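Local coordinates for HD domain-containing protein (Aquifex aeolicus, PDB 2HEK), which is an HD-domain protein that binds zinc and GDP at sites far apart and probably acts as a dGTPase-type phosphohydrolase, at residues R21-S25 with F26-R30; H60-E63 with R64-S68; I131-L134 with V135-T138; L166-D169 with A170-G174; K268-R271 with E272-E275. All coordinates share one frame; numbering follows the deposited sequence.

How the contacts relate
Contact 1 joins two short helices and holds a GDP molecule. Contacts 2, 3 and 4 are turns of longer helices, 51-69, 128-139 and 160-173, in the helical body round the zinc site. These four are largely buried. Contact 5 is a surface contact at the start of helix 271-278; its centre is about 46 Å from that of contact 2. The chemistry follows place. Contact 1 reads the guanine with an amide and a carboxylate. Contacts 2 and 3 turn apolar groups inward, and their charged ends mostly bind partners beyond the two segments. Contact 4 packs arginine against phenylalanine at a subunit interface. Contact 5 has a cation-pi pair.

Contact 1 of 5, residues R21-S25 with F26-R30; sequences RLIDS and FPFQR. With GDP (guanosine-5'-diphosphate), chain H.
Gln29 CG lies beside the backbone N (chi1 -68°), and a bend at chi2 (-76°) brings the amide back to Ile23. Gln29 NE2 then donates to Ile23 O at 3.0 Å. The donor sits above the carbonyl plane rather than on a lone pair. Gln29 NE2 also donates to GDP O6, at 2.9 Å, while Gln29 OE1 accepts from Arg32. The amide is therefore held at both ends. Asp24 meets the same guanine. Its OD1 takes GDP N1 at 2.9 Å and, weakly, GDP N2 at 3.3 Å. Together the two side chains read O6, N1 and N2, which is consistent with selection of guanine. With an alanine here in place of Gln29, GDP O6 and Ile23 O would probably both lose this donor, and Arg32 would lose one of its acceptors. Phe28 CG is anti to the backbone N (chi1 -166°), which sets the ring alongside Ile23. Ile23 CG1 lies over one ring face, 4.2 Å from the Phe28 centroid, as a CH-pi contact. Ser25 occupies the N-cap position of helix 26-29. Its OG donates to Leu22 O at 2.8 Å, in the carbonyl plane and on a lone pair. Ser25 O accepts from Gln29 N at 2.9 Å, closing the first turn. Helix 51-69 covers Ile23, Phe28 and Gln29, with Phe52 meeting all three. Helix 117-123 packs on Leu22 and Ser25, and helix 250-253 lies against Phe26 and Pro27.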
# COMPACT_ATOMS: atom_id res chain seq x y z
N ARG A 21 -24.55 22.12 -1.32
CA ARG A 21 -25.40 22.99 -2.15
C ARG A 21 -24.63 23.42 -3.39
O ARG A 21 -25.16 23.43 -4.53
CB ARG A 21 -25.85 24.21 -1.34
CG ARG A 21 -26.92 23.93 -0.26
CD ARG A 21 -27.46 25.26 0.38
NE ARG A 21 -27.19 25.36 1.82
CZ ARG A 21 -26.50 26.34 2.41
NH1 ARG A 21 -26.01 27.35 1.69
NH2 ARG A 21 -26.31 26.32 3.73
N LEU A 22 -23.35 23.72 -3.18
CA LEU A 22 -22.46 24.07 -4.30
C LEU A 22 -22.19 22.88 -5.20
O LEU A 22 -22.23 22.99 -6.43
CB LEU A 22 -21.16 24.68 -3.75
CG LEU A 22 -21.31 26.05 -3.06
CD1 LEU A 22 -20.09 26.31 -2.17
CD2 LEU A 22 -21.50 27.18 -4.11
N ILE A 23 -21.89 21.73 -4.60
CA ILE A 23 -21.65 20.51 -5.40
C ILE A 23 -22.84 20.15 -6.31
O ILE A 23 -22.66 19.77 -7.47
CB ILE A 23 -21.29 19.35 -4.48
CG1 ILE A 23 -19.90 19.60 -3.93
CG2 ILE A 23 -21.36 18.02 -5.22
CD1 ILE A 23 -19.62 18.80 -2.70
N ASP A 24 -24.04 20.31 -5.78
CA ASP A 24 -25.24 20.00 -6.54
C ASP A 24 -25.59 20.99 -7.65
O ASP A 24 -26.45 20.71 -8.49
CB ASP A 24 -26.42 19.76 -5.57
CG ASP A 24 -26.21 18.50 -4.71
OD1 ASP A 24 -25.66 17.50 -5.23
OD2 ASP A 24 -26.57 18.50 -3.51
N SER A 25 -24.93 22.13 -7.72
CA SER A 25 -25.26 23.12 -8.79
C SER A 25 -24.74 22.68 -10.13
O SER A 25 -23.76 21.91 -10.21
CB SER A 25 -24.71 24.50 -8.44
OG SER A 25 -23.29 24.49 -8.53
N PHE A 26 -25.38 23.14 -11.21
CA PHE A 26 -24.97 22.79 -12.56
C PHE A 26 -23.51 23.17 -12.91
O PHE A 26 -22.83 22.38 -13.55
CB PHE A 26 -25.95 23.38 -13.59
CG PHE A 26 -25.48 23.28 -15.02
CD1 PHE A 26 -25.93 22.25 -15.85
CD2 PHE A 26 -24.62 24.24 -15.55
CE1 PHE A 26 -25.50 22.16 -17.19
CE2 PHE A 26 -24.17 24.15 -16.88
CZ PHE A 26 -24.61 23.12 -17.70
N PRO A 27 -23.04 24.38 -12.55
CA PRO A 27 -21.62 24.66 -12.90
C PRO A 27 -20.60 23.73 -12.20
O PRO A 27 -19.52 23.47 -12.76
CB PRO A 27 -21.42 26.10 -12.43
CG PRO A 27 -22.85 26.69 -12.42
CD PRO A 27 -23.68 25.55 -11.92
N PHE A 28 -20.92 23.24 -11.01
CA PHE A 28 -20.04 22.27 -10.37
C PHE A 28 -20.19 20.88 -11.01
O PHE A 28 -19.20 20.19 -11.27
CB PHE A 28 -20.22 22.23 -8.84
CG PHE A 28 -19.10 21.51 -8.13
CD1 PHE A 28 -18.01 22.22 -7.61
CD2 PHE A 28 -19.14 20.13 -7.96
CE1 PHE A 28 -16.96 21.56 -6.98
CE2 PHE A 28 -18.10 19.46 -7.28
CZ PHE A 28 -17.01 20.17 -6.79
N GLN A 29 -21.42 20.49 -11.31
CA GLN A 29 -21.63 19.17 -11.94
C GLN A 29 -20.94 19.05 -13.31
O GLN A 29 -20.47 17.98 -13.69
CB GLN A 29 -23.12 18.81 -12.03
CG GLN A 29 -23.76 18.58 -10.69
CD GLN A 29 -23.39 17.22 -10.08
OE1 GLN A 29 -23.25 16.24 -10.79
NE2 GLN A 29 -23.24 17.17 -8.77
N ARG A 30 -20.87 20.16 -14.05
CA ARG A 30 -20.10 20.24 -15.29
C ARG A 30 -18.69 19.64 -15.15
O ARG A 30 -18.11 19.04 -16.10
CB ARG A 30 -19.98 21.74 -15.69
CG ARG A 30 -19.09 21.98 -16.92
CD ARG A 30 -18.93 23.48 -17.27
NE ARG A 30 -17.83 23.57 -18.21
CZ ARG A 30 -16.55 23.74 -17.86
NH1 ARG A 30 -16.21 23.95 -16.59
NH2 ARG A 30 -15.62 23.75 -18.79
PB GDP H . -29.37 9.46 -0.22
O1B GDP H . -29.04 7.98 -0.09
O2B GDP H . -30.59 9.77 0.62
O3B GDP H . -28.20 10.28 0.30
O3A GDP H . -29.69 9.82 -1.78
PA GDP H . -28.60 10.51 -2.77
O1A GDP H . -28.12 11.84 -2.23
O2A GDP H . -29.12 10.68 -4.18
O5' GDP H . -27.40 9.42 -2.76
C5' GDP H . -26.19 9.63 -3.46
C4' GDP H . -25.04 9.37 -2.50
O4' GDP H . -23.85 9.25 -3.29
C3' GDP H . -24.82 10.52 -1.52
O3' GDP H . -25.13 10.15 -0.17
C2' GDP H . -23.36 10.90 -1.66
O2' GDP H . -22.60 10.35 -0.59
C1' GDP H . -22.90 10.27 -2.97
N9 GDP H . -22.79 11.25 -4.10
C8 GDP H . -21.94 11.12 -5.15
N7 GDP H . -22.04 12.15 -6.03
C5 GDP H . -22.98 12.99 -5.54
C6 GDP H . -23.59 14.27 -5.96
O6 GDP H . -23.25 14.84 -7.00
N1 GDP H . -24.53 14.81 -5.17
C2 GDP H . -24.96 14.24 -4.02
N2 GDP H . -25.92 14.84 -3.28
N3 GDP H . -24.45 13.06 -3.58
C4 GDP H . -23.47 12.39 -4.28

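Contact 2 of 5, residues H60-E63 with R64-S68; sequences HITE and RICES
His60 to Glu63 give their carbonyls to the amides of Arg64 to Glu67 in four regular i to i+4 hydrogen bonds, so this is unbroken alpha helix. On one side Arg64 crosses His60. The arginine chain bends at chi2 (-78°), which brings its guanidinium next to the imidazole. His60 CE1 lies over one guanidinium face, 3.5 Å from Arg64 NH2. The two planes are 64° apart, so the groups are steeply inclined and do not stack. Arg64 CG in turn sits over one face of the His60 ring, toward its rim. Arg64 NH1 makes a long salt bridge to Glu67 OE1, at 3.7 Å. Glu63 and Glu67 run side by side in the same direction, their carboxylates only 13° from parallel. Glu63 OE2 and Glu67 OE2 are 4.6 Å apart. Lys78 forms a salt bridge to Glu63 OE2, and this positive charge probably eases the repulsion. The buried side of the helix is mostly apolar. Ile61 CG2 touches Ile65 CD1 at 3.8 Å. Thr62 and Cys66 are one turn apart and also face inward. The Thr62 hydroxyl is hydrogen-bonded to Val58 O and to the Ser160 hydroxyl, which satisfies it inside the core. These residues belong to helix 51-69, which also supplies the zinc ligand His54. Helix 74-82 packs on Thr62 and Cys66, helix 160-173 on Ile61 and Ile65, and helix 145-155 on Thr62 and Ile65.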
# COMPACT_ATOMS: atom_id res chain seq x y z
N HIS A 60 -11.09 18.73 0.71
CA HIS A 60 -10.65 17.87 1.82
C HIS A 60 -9.23 18.19 2.30
O HIS A 60 -8.96 18.28 3.52
CB HIS A 60 -10.74 16.41 1.33
CG HIS A 60 -10.16 15.43 2.30
ND1 HIS A 60 -10.81 15.06 3.45
CD2 HIS A 60 -8.98 14.76 2.29
CE1 HIS A 60 -10.06 14.19 4.11
NE2 HIS A 60 -8.95 13.99 3.43
N ILE A 61 -8.29 18.37 1.37
CA ILE A 61 -6.92 18.74 1.77
C ILE A 61 -6.86 20.15 2.40
O ILE A 61 -6.14 20.36 3.38
CB ILE A 61 -5.90 18.62 0.59
CG1 ILE A 61 -5.75 17.15 0.22
CG2 ILE A 61 -4.48 19.18 1.00
CD1 ILE A 61 -5.09 16.30 1.34
N THR A 62 -7.65 21.09 1.87
CA THR A 62 -7.74 22.42 2.47
C THR A 62 -8.21 22.31 3.92
O THR A 62 -7.64 22.97 4.78
CB THR A 62 -8.70 23.34 1.68
OG1 THR A 62 -8.23 23.42 0.32
CG2 THR A 62 -8.72 24.74 2.29
N GLU A 63 -9.24 21.50 4.17
CA GLU A 63 -9.73 21.23 5.55
C GLU A 63 -8.60 20.78 6.46
O GLU A 63 -8.41 21.32 7.57
CB GLU A 63 -10.83 20.16 5.54
CG GLU A 63 -11.59 19.95 6.89
CD GLU A 63 -12.88 19.17 6.65
OE1 GLU A 63 -12.80 18.02 6.16
OE2 GLU A 63 -13.98 19.73 6.93
N ARG A 64 -7.84 19.79 5.98
CA ARG A 64 -6.74 19.22 6.74
C ARG A 64 -5.69 20.26 7.07
O ARG A 64 -5.24 20.37 8.22
CB ARG A 64 -6.11 18.05 5.94
CG ARG A 64 -6.96 16.79 5.90
CD ARG A 64 -6.85 16.00 7.21
NE ARG A 64 -7.45 14.66 7.12
CZ ARG A 64 -8.71 14.36 7.44
NH1 ARG A 64 -9.54 15.31 7.88
NH2 ARG A 64 -9.16 13.11 7.32
N ILE A 65 -5.29 21.05 6.07
CA ILE A 65 -4.24 22.06 6.29
C ILE A 65 -4.74 23.15 7.28
O ILE A 65 -3.99 23.57 8.15
CB ILE A 65 -3.80 22.74 4.97
CG1 ILE A 65 -3.05 21.76 4.04
CG2 ILE A 65 -2.93 23.99 5.27
CD1 ILE A 65 -2.92 22.26 2.57
N CYS A 66 -6.00 23.58 7.14
CA CYS A 66 -6.59 24.54 8.11
C CYS A 66 -6.61 23.97 9.53
O CYS A 66 -6.32 24.69 10.51
CB CYS A 66 -8.02 24.92 7.68
SG CYS A 66 -8.00 25.98 6.24
N GLU A 67 -6.95 22.70 9.67
CA GLU A 67 -6.84 22.00 10.97
C GLU A 67 -5.42 22.00 11.56
O GLU A 67 -5.24 22.29 12.76
CB GLU A 67 -7.43 20.57 10.89
CG GLU A 67 -8.94 20.56 10.70
CD GLU A 67 -9.56 19.19 10.35
OE1 GLU A 67 -8.82 18.18 10.18
OE2 GLU A 67 -10.82 19.14 10.21
N SER A 68 -4.42 21.71 10.74
CA SER A 68 -3.03 21.71 11.20
C SER A 68 -2.56 23.12 11.55
O SER A 68 -1.83 23.33 12.52
CB SER A 68 -2.10 21.09 10.14
OG SER A 68 -0.73 21.38 10.42

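Contact 3 of 5, residues I131-L134 with V135-T138; sequences IERL and VRIT
Arg136 folds back over Glu132 and Arg133, one turn earlier on helix 128-139. Its chain bends at chi3 (-67°), which lays the guanidinium against the backbone. Glu132 O and Arg133 CA both lie over one face of this group. Arg136 NH1 is 3.8 Å from Glu132 CB, and Arg136 NH2 is 3.6 Å from Arg133 CG. The Arg136 guanidinium thus touches the aliphatic part of Arg133. Arg133 bends at chi3 in the other sense (70°), and the two guanidinium planes end 66° apart. Arg133 NE and Arg136 NH2 stay 5.4 Å from each other. On the apolar side the branches press on backbone oxygens. Val135 CG2 is 3.3 Å from Ile131 O. Ile137 CD1 is likewise 3.3 Å from Arg133 O. Regular helix bonds tie the turns, among them Ile137 N to Arg133 O at 2.9 Å. The Thr138 hydroxyl is hydrogen-bonded to Ala80 O of helix 74-82. The charged ends have partners beyond the two segments. Arg136 forms a salt bridge with Glu147, Arg133 with Glu73 and with Asp130 of the same helix, and Glu132 with Lys114. These acidic partners probably offset the charge of each arginine, so their closeness is likely to cost little. The bonds to Glu73 and to Glu147 of helix 145-155 tie helix 128-139 to other parts of the fold.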
# COMPACT_ATOMS: atom_id res chain seq x y z
N ILE A 131 -17.55 37.06 -0.23
CA ILE A 131 -17.55 36.46 -1.55
C ILE A 131 -16.47 37.10 -2.45
O ILE A 131 -15.83 36.41 -3.25
CB ILE A 131 -18.93 36.51 -2.20
CG1 ILE A 131 -19.94 35.65 -1.41
CG2 ILE A 131 -18.88 36.02 -3.62
CD1 ILE A 131 -21.41 35.71 -1.98
N GLU A 132 -16.27 38.42 -2.35
CA GLU A 132 -15.17 39.01 -3.14
C GLU A 132 -13.83 38.49 -2.64
O GLU A 132 -12.93 38.34 -3.44
CB GLU A 132 -15.16 40.55 -3.10
CG GLU A 132 -16.46 41.20 -3.57
CD GLU A 132 -16.76 40.95 -5.04
OE1 GLU A 132 -15.83 40.94 -5.89
OE2 GLU A 132 -17.95 40.75 -5.36
N ARG A 133 -13.70 38.26 -1.33
CA ARG A 133 -12.45 37.73 -0.76
C ARG A 133 -12.21 36.28 -1.19
O ARG A 133 -11.10 35.94 -1.57
CB ARG A 133 -12.48 37.84 0.78
CG ARG A 133 -12.49 39.30 1.25
CD ARG A 133 -12.66 39.42 2.73
NE ARG A 133 -11.49 38.97 3.51
CZ ARG A 133 -11.47 37.93 4.34
NH1 ARG A 133 -12.54 37.15 4.48
NH2 ARG A 133 -10.36 37.65 5.02
N LEU A 134 -13.26 35.45 -1.13
CA LEU A 134 -13.20 34.09 -1.68
C LEU A 134 -12.68 34.07 -3.12
O LEU A 134 -11.82 33.27 -3.47
CB LEU A 134 -14.58 33.42 -1.61
CG LEU A 134 -14.67 31.95 -2.09
CD1 LEU A 134 -15.87 31.33 -1.41
CD2 LEU A 134 -14.88 31.87 -3.58
N VAL A 135 -13.21 34.95 -3.96
CA VAL A 135 -12.75 35.04 -5.36
C VAL A 135 -11.24 35.35 -5.47
O VAL A 135 -10.52 34.69 -6.20
CB VAL A 135 -13.57 36.06 -6.16
CG1 VAL A 135 -12.88 36.36 -7.51
CG2 VAL A 135 -14.99 35.53 -6.37
N ARG A 136 -10.77 36.35 -4.74
CA ARG A 136 -9.35 36.72 -4.74
C ARG A 136 -8.47 35.58 -4.23
O ARG A 136 -7.43 35.31 -4.80
CB ARG A 136 -9.12 37.97 -3.87
CG ARG A 136 -9.57 39.25 -4.58
CD ARG A 136 -9.05 40.56 -3.93
NE ARG A 136 -9.61 40.78 -2.61
CZ ARG A 136 -10.80 41.38 -2.40
NH1 ARG A 136 -11.54 41.77 -3.42
NH2 ARG A 136 -11.24 41.55 -1.20
N ILE A 137 -8.89 34.97 -3.14
CA ILE A 137 -8.19 33.87 -2.52
C ILE A 137 -8.06 32.71 -3.53
O ILE A 137 -6.95 32.20 -3.77
CB ILE A 137 -8.90 33.44 -1.22
CG1 ILE A 137 -8.67 34.51 -0.15
CG2 ILE A 137 -8.42 32.00 -0.70
CD1 ILE A 137 -9.65 34.47 0.96
N THR A 138 -9.16 32.36 -4.17
CA THR A 138 -9.13 31.25 -5.10
C THR A 138 -8.33 31.55 -6.38
O THR A 138 -7.79 30.63 -6.99
CB THR A 138 -10.53 30.66 -5.42
OG1 THR A 138 -10.36 29.27 -5.72
CG2 THR A 138 -11.21 31.39 -6.60

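Contact 4 of 5, residues L166-D169 with A170-G174; sequences LRRD and AYFCG
Arg168 and Phe172 lie side by side and point the same way from neighbouring turns of helix 160-173. The arginine CG is anti to its own N (chi1 -172°), whereas the phenylalanine CG lies beside its N (chi1 -75°), and this brings the two chains together. Arg168 CG meets Phe172 CE1 at 3.7 Å. The contact is thus made by the aliphatic part of the arginine. The guanidinium and ring planes are 38° apart. Arg168 O lies in the plane of the phenyl ring at its edge, 3.2 Å from Phe172 CD1. The same oxygen accepts from Phe172 N at 2.9 Å. The charged end of Arg168 forms salt bridges to Asp164 and Asp7, so its position is fixed from several sides. Its side chain comes within about 4 Å of that of the zinc ligand His54. The Phe172 ring also stacks on His49. Phe172 and Tyr171 each meet their own counterparts in the second subunit: the two phenyl rings meet at an angle, the two phenol rings stack, and Tyr171 OH is hydrogen-bonded to Tyr171 O of the second subunit. A serine in place of Phe172 would probably leave a gap beside Arg168 CG and His49 and remove the ring that meets its counterpart in the second subunit. Gly174, the first residue beyond the helix, has positive phi, and its N still bonds to Ala170 O. Within the chain, helix 203-221 packs on Leu166, Asp169 and Ala170. Tyr221 of that helix is hydrogen-bonded to Asp169 OD2.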
# COMPACT_ATOMS: atom_id res chain seq x y z
N LEU A 166 -1.27 16.14 -7.62
CA LEU A 166 -0.07 15.32 -7.78
C LEU A 166 -0.37 13.89 -7.36
O LEU A 166 -0.05 12.95 -8.07
CB LEU A 166 1.14 15.85 -6.98
CG LEU A 166 1.76 17.15 -7.52
CD1 LEU A 166 2.79 17.64 -6.46
CD2 LEU A 166 2.41 16.92 -8.93
N ARG A 167 -1.00 13.75 -6.19
CA ARG A 167 -1.41 12.42 -5.67
C ARG A 167 -2.47 11.73 -6.53
O ARG A 167 -2.39 10.51 -6.80
CB ARG A 167 -1.86 12.53 -4.19
CG ARG A 167 -2.36 11.20 -3.50
CD ARG A 167 -2.69 11.28 -1.86
NE ARG A 167 -2.84 9.91 -1.38
CZ ARG A 167 -2.84 9.60 -0.11
NH1 ARG A 167 -2.68 10.56 0.81
NH2 ARG A 167 -2.96 8.34 0.25
N ARG A 168 -3.49 12.46 -6.95
CA ARG A 168 -4.55 11.85 -7.74
C ARG A 168 -4.03 11.44 -9.15
O ARG A 168 -4.36 10.35 -9.67
CB ARG A 168 -5.75 12.83 -7.84
CG ARG A 168 -7.04 12.24 -8.51
CD ARG A 168 -8.28 13.23 -8.40
NE ARG A 168 -8.41 13.64 -6.99
CZ ARG A 168 -9.05 12.95 -6.06
NH1 ARG A 168 -9.73 11.84 -6.38
NH2 ARG A 168 -9.01 13.37 -4.82
N ASP A 169 -3.23 12.32 -9.78
CA ASP A 169 -2.64 12.04 -11.09
C ASP A 169 -1.78 10.78 -10.98
O ASP A 169 -1.88 9.92 -11.84
CB ASP A 169 -1.82 13.23 -11.62
CG ASP A 169 -2.69 14.46 -11.94
OD1 ASP A 169 -3.93 14.37 -11.92
OD2 ASP A 169 -2.13 15.54 -12.20
N ALA A 170 -1.00 10.64 -9.90
CA ALA A 170 -0.12 9.47 -9.72
C ALA A 170 -0.98 8.22 -9.55
O ALA A 170 -0.69 7.19 -10.10
CB ALA A 170 0.76 9.63 -8.51
N TYR A 171 -2.04 8.33 -8.75
CA TYR A 171 -2.90 7.20 -8.41
C TYR A 171 -3.58 6.66 -9.67
O TYR A 171 -3.66 5.45 -9.87
CB TYR A 171 -3.98 7.66 -7.40
CG TYR A 171 -4.85 6.54 -6.87
CD1 TYR A 171 -4.45 5.79 -5.76
CD2 TYR A 171 -6.12 6.26 -7.47
CE1 TYR A 171 -5.25 4.74 -5.26
CE2 TYR A 171 -6.96 5.26 -6.94
CZ TYR A 171 -6.49 4.50 -5.83
OH TYR A 171 -7.24 3.46 -5.31
N PHE A 172 -4.09 7.54 -10.52
CA PHE A 172 -4.83 7.08 -11.70
C PHE A 172 -3.92 6.79 -12.88
O PHE A 172 -4.20 5.89 -13.66
CB PHE A 172 -5.89 8.11 -12.15
CG PHE A 172 -7.12 8.14 -11.26
CD1 PHE A 172 -7.10 8.81 -10.05
CD2 PHE A 172 -8.29 7.51 -11.66
CE1 PHE A 172 -8.22 8.84 -9.21
CE2 PHE A 172 -9.44 7.55 -10.80
CZ PHE A 172 -9.37 8.20 -9.57
N CYS A 173 -2.87 7.58 -13.09
CA CYS A 173 -1.93 7.25 -14.20
C CYS A 173 -1.18 5.97 -13.95
O CYS A 173 -0.88 5.25 -14.91
CB CYS A 173 -0.93 8.37 -14.51
SG CYS A 173 -1.73 9.84 -15.15
N GLY A 174 -0.90 5.69 -12.67
CA GLY A 174 -0.11 4.51 -12.25
C GLY A 174 1.38 4.85 -12.13
O GLY A 174 2.21 4.10 -12.58

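Contact 5 of 5, residues K268-R271 with E272-E275; sequences KAFR and EDFE
Phe270 is the N-cap residue of helix 271-278, and its carbonyl takes part in the first turn. A type I beta turn from Lys268 to Arg271 leads into this helix. Phe270 O accepts from Phe274 N at 3.1 Å, and Arg271 O accepts from Glu275 N at 2.9 Å. The main side-chain pair is Arg271 with Phe274. Arg271 CG is anti to the backbone N (chi1 -152°), and a bend at chi2 (64°) then carries the guanidinium over the ring. This is a cation-pi contact, with Arg271 CZ 4.3 Å from the Phe274 centroid. The nearest atoms are Arg271 NH2 and Phe274 CE2, 3.5 Å apart. The planes are tilted by 37°, so the cation leans over the face without lying flat on it. Arg271 and Glu275 cross at about a right angle. Arg271 NE and Glu275 OE2 stay 4.8 Å apart, so their attraction is probably weak; Glu275 OE1 forms a salt bridge with Lys281. Asp273 OD1 sits at the edge of the Phe270 ring, near its plane, 3.8 Å from Phe270 CD2. The same oxygen forms a salt bridge with Lys239. Phe270 makes an edge-to-face contact with Phe236. Lys239 and Phe236 both come from helix 224-240, which flanks Phe270 and Asp273. Helix 257-266 packs through Leu264 on Phe270, Asp273 and Phe274, so the start of helix 271-278 is joined to two helices.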
# COMPACT_ATOMS: atom_id res chain seq x y z
N LYS A 268 -16.61 16.97 -41.22
CA LYS A 268 -15.63 16.53 -42.22
C LYS A 268 -14.53 17.58 -42.49
O LYS A 268 -13.46 17.24 -43.01
CB LYS A 268 -16.33 16.10 -43.52
CG LYS A 268 -15.48 15.26 -44.49
CD LYS A 268 -16.32 14.53 -45.56
CE LYS A 268 -17.11 15.49 -46.48
NZ LYS A 268 -16.25 16.27 -47.43
N ALA A 269 -14.79 18.83 -42.11
CA ALA A 269 -13.78 19.89 -42.23
C ALA A 269 -12.56 19.61 -41.32
O ALA A 269 -11.42 19.88 -41.70
CB ALA A 269 -14.39 21.25 -41.91
N PHE A 270 -12.84 19.05 -40.14
CA PHE A 270 -11.85 18.81 -39.09
C PHE A 270 -11.23 17.42 -39.13
O PHE A 270 -10.84 16.89 -38.09
CB PHE A 270 -12.52 18.98 -37.71
CG PHE A 270 -13.07 20.36 -37.46
CD1 PHE A 270 -14.36 20.51 -36.96
CD2 PHE A 270 -12.31 21.50 -37.71
CE1 PHE A 270 -14.88 21.78 -36.72
CE2 PHE A 270 -12.82 22.77 -37.47
CZ PHE A 270 -14.11 22.91 -36.98
N ARG A 271 -11.14 16.82 -40.31
CA ARG A 271 -10.80 15.40 -40.38
C ARG A 271 -9.36 15.09 -40.01
O ARG A 271 -9.08 14.06 -39.38
CB ARG A 271 -11.16 14.79 -41.74
CG ARG A 271 -11.46 13.30 -41.66
CD ARG A 271 -12.72 13.06 -40.81
NE ARG A 271 -12.78 11.73 -40.21
CZ ARG A 271 -13.78 11.31 -39.43
NH1 ARG A 271 -14.80 12.12 -39.17
NH2 ARG A 271 -13.76 10.08 -38.93
N GLU A 272 -8.43 15.94 -40.43
CA GLU A 272 -7.04 15.67 -40.14
C GLU A 272 -6.72 15.90 -38.67
O GLU A 272 -5.90 15.19 -38.13
CB GLU A 272 -6.10 16.42 -41.08
CG GLU A 272 -5.73 15.56 -42.30
CD GLU A 272 -4.91 16.29 -43.35
OE1 GLU A 272 -3.74 16.66 -43.07
OE2 GLU A 272 -5.44 16.48 -44.48
N ASP A 273 -7.40 16.87 -38.05
CA ASP A 273 -7.41 17.04 -36.58
C ASP A 273 -7.82 15.74 -35.90
O ASP A 273 -7.12 15.26 -35.02
CB ASP A 273 -8.41 18.11 -36.16
CG ASP A 273 -8.08 19.47 -36.72
OD1 ASP A 273 -8.84 19.96 -37.60
OD2 ASP A 273 -7.07 20.06 -36.27
N PHE A 274 -8.96 15.20 -36.32
CA PHE A 274 -9.49 13.97 -35.76
C PHE A 274 -8.49 12.84 -35.89
O PHE A 274 -8.26 12.10 -34.95
CB PHE A 274 -10.84 13.57 -36.39
CG PHE A 274 -11.26 12.14 -36.06
CD1 PHE A 274 -12.02 11.88 -34.93
CD2 PHE A 274 -10.88 11.08 -36.87
CE1 PHE A 274 -12.40 10.56 -34.61
CE2 PHE A 274 -11.25 9.76 -36.56
CZ PHE A 274 -12.01 9.50 -35.43
N GLU A 275 -7.90 12.68 -37.07
CA GLU A 275 -6.95 11.60 -37.29
C GLU A 275 -5.71 11.69 -36.39
O GLU A 275 -5.27 10.68 -35.82
CB GLU A 275 -6.55 11.55 -38.75
CG GLU A 275 -7.73 11.10 -39.64
CD GLU A 275 -7.40 11.04 -41.12
OE1 GLU A 275 -6.19 11.12 -41.47
OE2 GLU A 275 -8.36 10.91 -41.93